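EF0056 (Enterococcus faecalis, PDB 6ORI) is a cell-surface protein of unknown molecular function whose N-terminal region is immunoglobulin-like and binds calcium, and which is probably linked to biofilm formation. Local coordinates at residues G230-L242 with V342-E354. Residues are numbered along the deposited sequence; the frame is centred on the assembly and turned at random.
Sequences GSGSTGANGAIIL and VRYVLQLTKPLDE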
loop_
_atom_site.group_PDB
_atom_site.type_symbol
_atom_site.label_atom_id
_atom_site.label_comp_id
_atom_site.label_asym_id
_atom_site.label_seq_id
_atom_site.Cartn_x
_atom_site.Cartn_y
_atom_site.Cartn_z
ATOM N N GLY A 230 25.093 -5.588 -4.695
ATOM C CA GLY A 230 25.733 -4.303 -4.887
ATOM C C GLY A 230 25.193 -3.435 -6.018
ATOM O O GLY A 230 25.575 -2.275 -6.131
ATOM N N SER A 231 24.267 -3.981 -6.807
ATOM C CA SER A 231 23.770 -3.258 -7.987
ATOM C C SER A 231 22.933 -2.025 -7.641
ATOM O O SER A 231 22.995 -0.999 -8.320
ATOM C CB SER A 231 22.971 -4.200 -8.897
ATOM O OG SER A 231 21.729 -4.607 -8.309
ATOM N N GLY A 232 22.151 -2.130 -6.564
ATOM C CA GLY A 232 21.252 -1.058 -6.164
ATOM C C GLY A 232 21.679 -0.425 -4.852
ATOM O O GLY A 232 22.315 -1.098 -4.036
ATOM N N SER A 233 21.330 0.838 -4.643
ATOM C CA SER A 233 21.771 1.565 -3.462
ATOM C C SER A 233 20.932 2.796 -3.194
ATOM O O SER A 233 20.233 3.281 -4.068
ATOM C CB SER A 233 23.233 1.967 -3.623
ATOM O OG SER A 233 23.456 2.462 -4.932
ATOM N N THR A 234 21.014 3.349 -1.980
ATOM C CA THR A 234 20.204 4.521 -1.618
ATOM C C THR A 234 20.840 5.913 -1.714
ATOM O O THR A 234 20.167 6.941 -1.572
ATOM C CB THR A 234 19.722 4.402 -0.182
ATOM O OG1 THR A 234 20.814 4.089 0.693
ATOM C CG2 THR A 234 18.706 3.278 -0.104
ATOM N N GLY A 235 22.140 5.926 -1.852
ATOM C CA GLY A 235 22.896 7.160 -1.980
ATOM C C GLY A 235 23.285 7.809 -0.658
ATOM O O GLY A 235 22.884 7.371 0.425
ATOM N N ALA A 236 24.079 8.871 -0.733
ATOM C CA ALA A 236 24.688 9.459 0.456
ATOM C C ALA A 236 23.713 10.124 1.420
ATOM O O ALA A 236 24.060 10.370 2.582
ATOM C CB ALA A 236 25.728 10.491 0.050
ATOM N N ASN A 237 22.516 10.462 0.939
ATOM C CA ASN A 237 21.534 11.169 1.753
ATOM C C ASN A 237 20.299 10.339 1.967
ATOM O O ASN A 237 19.267 10.843 2.405
ATOM C CB ASN A 237 21.178 12.494 1.090
ATOM C CG ASN A 237 22.370 13.385 0.975
ATOM O OD1 ASN A 237 22.921 13.791 1.986
ATOM N ND2 ASN A 237 22.822 13.634 -0.240
ATOM N N GLY A 238 20.395 9.049 1.702
ATOM C CA GLY A 238 19.240 8.193 1.821
ATOM C C GLY A 238 18.274 8.395 0.671
ATOM O O GLY A 238 18.515 9.112 -0.304
ATOM N N ALA A 239 17.157 7.708 0.765
ATOM C CA ALA A 239 16.219 7.658 -0.336
ATOM C C ALA A 239 14.818 7.438 0.163
ATOM O O ALA A 239 14.609 6.836 1.221
ATOM C CB ALA A 239 16.600 6.554 -1.273
ATOM N N ILE A 240 13.844 7.928 -0.579
ATOM C CA ILE A 240 12.479 7.502 -0.366
ATOM C C ILE A 240 12.203 6.344 -1.307
ATOM O O ILE A 240 12.415 6.453 -2.517
ATOM C CB ILE A 240 11.469 8.629 -0.577
ATOM C CG1 ILE A 240 11.719 9.749 0.437
ATOM C CG2 ILE A 240 10.039 8.083 -0.465
ATOM C CD1 ILE A 240 10.990 11.042 0.112
ATOM N N ILE A 241 11.774 5.228 -0.729
ATOM C CA ILE A 241 11.478 4.008 -1.466
ATOM C C ILE A 241 9.993 3.902 -1.676
ATOM O O ILE A 241 9.217 4.037 -0.736
ATOM C CB ILE A 241 11.909 2.744 -0.687
ATOM C CG1 ILE A 241 13.309 2.891 -0.081
ATOM C CG2 ILE A 241 11.838 1.503 -1.569
ATOM C CD1 ILE A 241 14.379 3.216 -1.062
ATOM N N LEU A 242 9.588 3.677 -2.913
ATOM C CA LEU A 242 8.198 3.428 -3.281
ATOM C C LEU A 242 8.089 1.968 -3.631
ATOM O O LEU A 242 8.753 1.491 -4.566
ATOM C CB LEU A 242 7.751 4.232 -4.492
ATOM C CG LEU A 242 8.026 5.716 -4.500
ATOM C CD1 LEU A 242 7.463 6.364 -5.780
ATOM C CD2 LEU A 242 7.420 6.333 -3.266
ATOM N N VAL A 342 7.012 -3.760 -7.469
ATOM C CA VAL A 342 7.897 -2.935 -8.299
ATOM C C VAL A 342 8.431 -1.885 -7.360
ATOM O O VAL A 342 7.660 -1.193 -6.713
ATOM C CB VAL A 342 7.105 -2.284 -9.454
ATOM C CG1 VAL A 342 8.009 -1.403 -10.311
ATOM C CG2 VAL A 342 6.438 -3.370 -10.315
ATOM N N ARG A 343 9.747 -1.764 -7.272
ATOM C CA ARG A 343 10.362 -0.859 -6.311
ATOM C C ARG A 343 11.059 0.297 -7.020
ATOM O O ARG A 343 11.858 0.082 -7.955
ATOM C CB ARG A 343 11.336 -1.639 -5.419
ATOM C CG ARG A 343 12.173 -0.737 -4.533
ATOM C CD ARG A 343 12.871 -1.552 -3.476
ATOM N NE ARG A 343 11.891 -2.155 -2.578
ATOM C CZ ARG A 343 12.060 -3.271 -1.876
ATOM N NH1 ARG A 343 13.184 -3.952 -1.953
ATOM N NH2 ARG A 343 11.071 -3.724 -1.112
ATOM N N TYR A 344 10.797 1.517 -6.554
ATOM C CA TYR A 344 11.471 2.710 -7.028
ATOM C C TYR A 344 12.257 3.330 -5.892
ATOM O O TYR A 344 11.746 3.498 -4.759
ATOM C CB TYR A 344 10.452 3.708 -7.580
ATOM C CG TYR A 344 9.605 3.135 -8.681
ATOM C CD1 TYR A 344 10.154 2.869 -9.929
ATOM C CD2 TYR A 344 8.256 2.887 -8.499
ATOM C CE1 TYR A 344 9.426 2.351 -10.930
ATOM C CE2 TYR A 344 7.493 2.353 -9.524
ATOM C CZ TYR A 344 8.081 2.111 -10.739
ATOM O OH TYR A 344 7.408 1.596 -11.806
ATOM N N VAL A 345 13.516 3.644 -6.156
ATOM C CA VAL A 345 14.411 4.231 -5.172
ATOM C C VAL A 345 14.692 5.684 -5.571
ATOM O O VAL A 345 15.358 5.929 -6.582
ATOM C CB VAL A 345 15.713 3.436 -5.098
ATOM C CG1 VAL A 345 16.635 4.038 -4.074
ATOM C CG2 VAL A 345 15.455 1.963 -4.795
ATOM N N LEU A 346 14.191 6.628 -4.786
ATOM C CA LEU A 346 14.318 8.059 -5.070
ATOM C C LEU A 346 15.440 8.583 -4.213
ATOM O O LEU A 346 15.246 8.848 -3.035
ATOM C CB LEU A 346 13.016 8.800 -4.721
ATOM C CG LEU A 346 11.699 8.213 -5.250
ATOM C CD1 LEU A 346 10.521 9.049 -4.811
ATOM C CD2 LEU A 346 11.723 8.138 -6.748
ATOM N N GLN A 347 16.618 8.724 -4.790
ATOM C CA GLN A 347 17.767 9.209 -4.049
ATOM C C GLN A 347 17.620 10.687 -3.763
ATOM O O GLN A 347 17.312 11.470 -4.647
ATOM C CB GLN A 347 19.037 8.951 -4.845
ATOM C CG GLN A 347 19.221 7.476 -5.220
ATOM C CD GLN A 347 20.639 7.144 -5.615
ATOM O OE1 GLN A 347 21.366 7.992 -6.134
ATOM N NE2 GLN A 347 21.047 5.903 -5.366
ATOM N N LEU A 348 17.791 11.070 -2.507
ATOM C CA LEU A 348 17.677 12.468 -2.130
ATOM C C LEU A 348 18.984 13.215 -2.368
ATOM O O LEU A 348 20.063 12.664 -2.226
ATOM C CB LEU A 348 17.285 12.571 -0.664
ATOM C CG LEU A 348 15.954 11.914 -0.304
ATOM C CD1 LEU A 348 15.770 11.972 1.194
ATOM C CD2 LEU A 348 14.795 12.547 -1.019
ATOM N N THR A 349 18.872 14.503 -2.688
ATOM C CA THR A 349 20.038 15.337 -2.980
ATOM C C THR A 349 20.669 15.877 -1.719
ATOM O O THR A 349 21.828 16.294 -1.742
ATOM C CB THR A 349 19.650 16.544 -3.819
ATOM O OG1 THR A 349 18.616 17.247 -3.139
ATOM C CG2 THR A 349 19.166 16.129 -5.199
ATOM N N LYS A 350 19.909 15.902 -0.637
ATOM C CA LYS A 350 20.429 16.298 0.664
ATOM C C LYS A 350 19.588 15.596 1.719
ATOM O O LYS A 350 18.534 15.034 1.402
ATOM C CB LYS A 350 20.408 17.822 0.828
ATOM C CG LYS A 350 19.061 18.435 0.638
ATOM C CD LYS A 350 19.139 19.955 0.563
ATOM C CE LYS A 350 19.796 20.408 -0.717
ATOM N NZ LYS A 350 19.742 21.881 -0.895
ATOM N N PRO A 351 20.054 15.607 2.979
ATOM C CA PRO A 351 19.292 14.923 4.027
ATOM C C PRO A 351 17.888 15.481 4.177
ATOM O O PRO A 351 17.666 16.669 3.931
ATOM C CB PRO A 351 20.119 15.189 5.289
ATOM C CG PRO A 351 21.496 15.464 4.791
ATOM C CD PRO A 351 21.311 16.179 3.489
ATOM N N LEU A 352 16.951 14.634 4.569
ATOM C CA LEU A 352 15.556 15.012 4.584
ATOM C C LEU A 352 15.308 16.241 5.464
ATOM O O LEU A 352 14.577 17.137 5.079
ATOM C CB LEU A 352 14.688 13.823 5.021
ATOM C CG LEU A 352 13.186 13.921 4.755
ATOM C CD1 LEU A 352 12.870 14.418 3.345
ATOM C CD2 LEU A 352 12.542 12.570 4.978
ATOM N N ASP A 353 15.958 16.306 6.619
ATOM C CA ASP A 353 15.770 17.460 7.500
ATOM C C ASP A 353 16.215 18.800 6.875
ATOM O O ASP A 353 15.606 19.834 7.135
ATOM C CB ASP A 353 16.452 17.231 8.855
ATOM C CG ASP A 353 17.967 17.293 8.774
ATOM O OD1 ASP A 353 18.518 17.166 7.660
ATOM O OD2 ASP A 353 18.609 17.461 9.833
ATOM N N GLU A 354 17.259 18.785 6.042
ATOM C CA GLU A 354 17.663 19.983 5.317
ATOM C C GLU A 354 16.651 20.326 4.239
ATOM O O GLU A 354 16.383 21.491 3.972
ATOM C CB GLU A 354 19.043 19.793 4.689
ATOM C CG GLU A 354 20.172 19.752 5.690
ATOM C CD GLU A 354 21.517 19.557 5.029
ATOM O OE1 GLU A 354 22.393 18.912 5.642
ATOM O OE2 GLU A 354 21.695 20.053 3.893
HETATM O O HOH W 1 23.881 5.366 -6.276
HETATM O O HOH W 2 20.932 10.003 -1.496
HETATM O O HOH W 3 22.616 12.334 -3.310
#
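Strands 239-242 and 342-348 pair antiparallel at an axis distance of 4.6 Å, with Ile240 opposite Leu346 and Leu242 opposite Tyr344 as hydrogen-bonded pairs. They are neighbours in a five-stranded sheet of an immunoglobulin-like beta domain, between strands 211-221 and 277-284. Leu242 N gives a nearly straight bond to Tyr344 O (2.8 Å, 169°). Past the last bridge, Leu348 N still bonds to Gly238 O, at the end of the type I turn 235-238.

Ile240, Leu242, Tyr344 and Leu346 share one face. Leu346 CD1 meets Leu242 CG at 4.2 Å, and Phe377 of strand 375-382 packs on both leucines from the facing sheet. This is core packing of a beta sandwich. Ala239, Ile241, Val345 and Gln347 are on the other face. Ile241 and Val345 lie side by side, with Ile241 CD1 against Val345 CG1 (3.9 Å). The other branch, Ile241 CG2, is anti to the backbone N, which carries it across the aliphatic part of Arg343 to touch CG and CD. Arg343 NE forms a salt bridge with Asp243.

Residues 233-235 fold back over this second face. In one of two conformers of Gln347, the chain extends beyond CG and NE2 donates to Ser233 O at 3.0 Å. The acceptor lies in the Gln347 amide plane, but the donor sits 56° above the carbonyl plane of Ser233. In this conformer NE2 also donates to a water that is hydrogen-bonded to Ser233 OG.

Asn237 sits against the 349-351 link between strand 340-348 and helix 352-359. Its CG packs on Lys350 CA at 3.5 Å, and OD1 approaches CD of Pro351, the helix N-cap residue. A second water accepts from Asn237 N and lies within hydrogen-bonding distance of Gly238 O and Leu348 O, while a third, weakly held by Asn237 ND2, donates to Leu348 O at 2.8 Å.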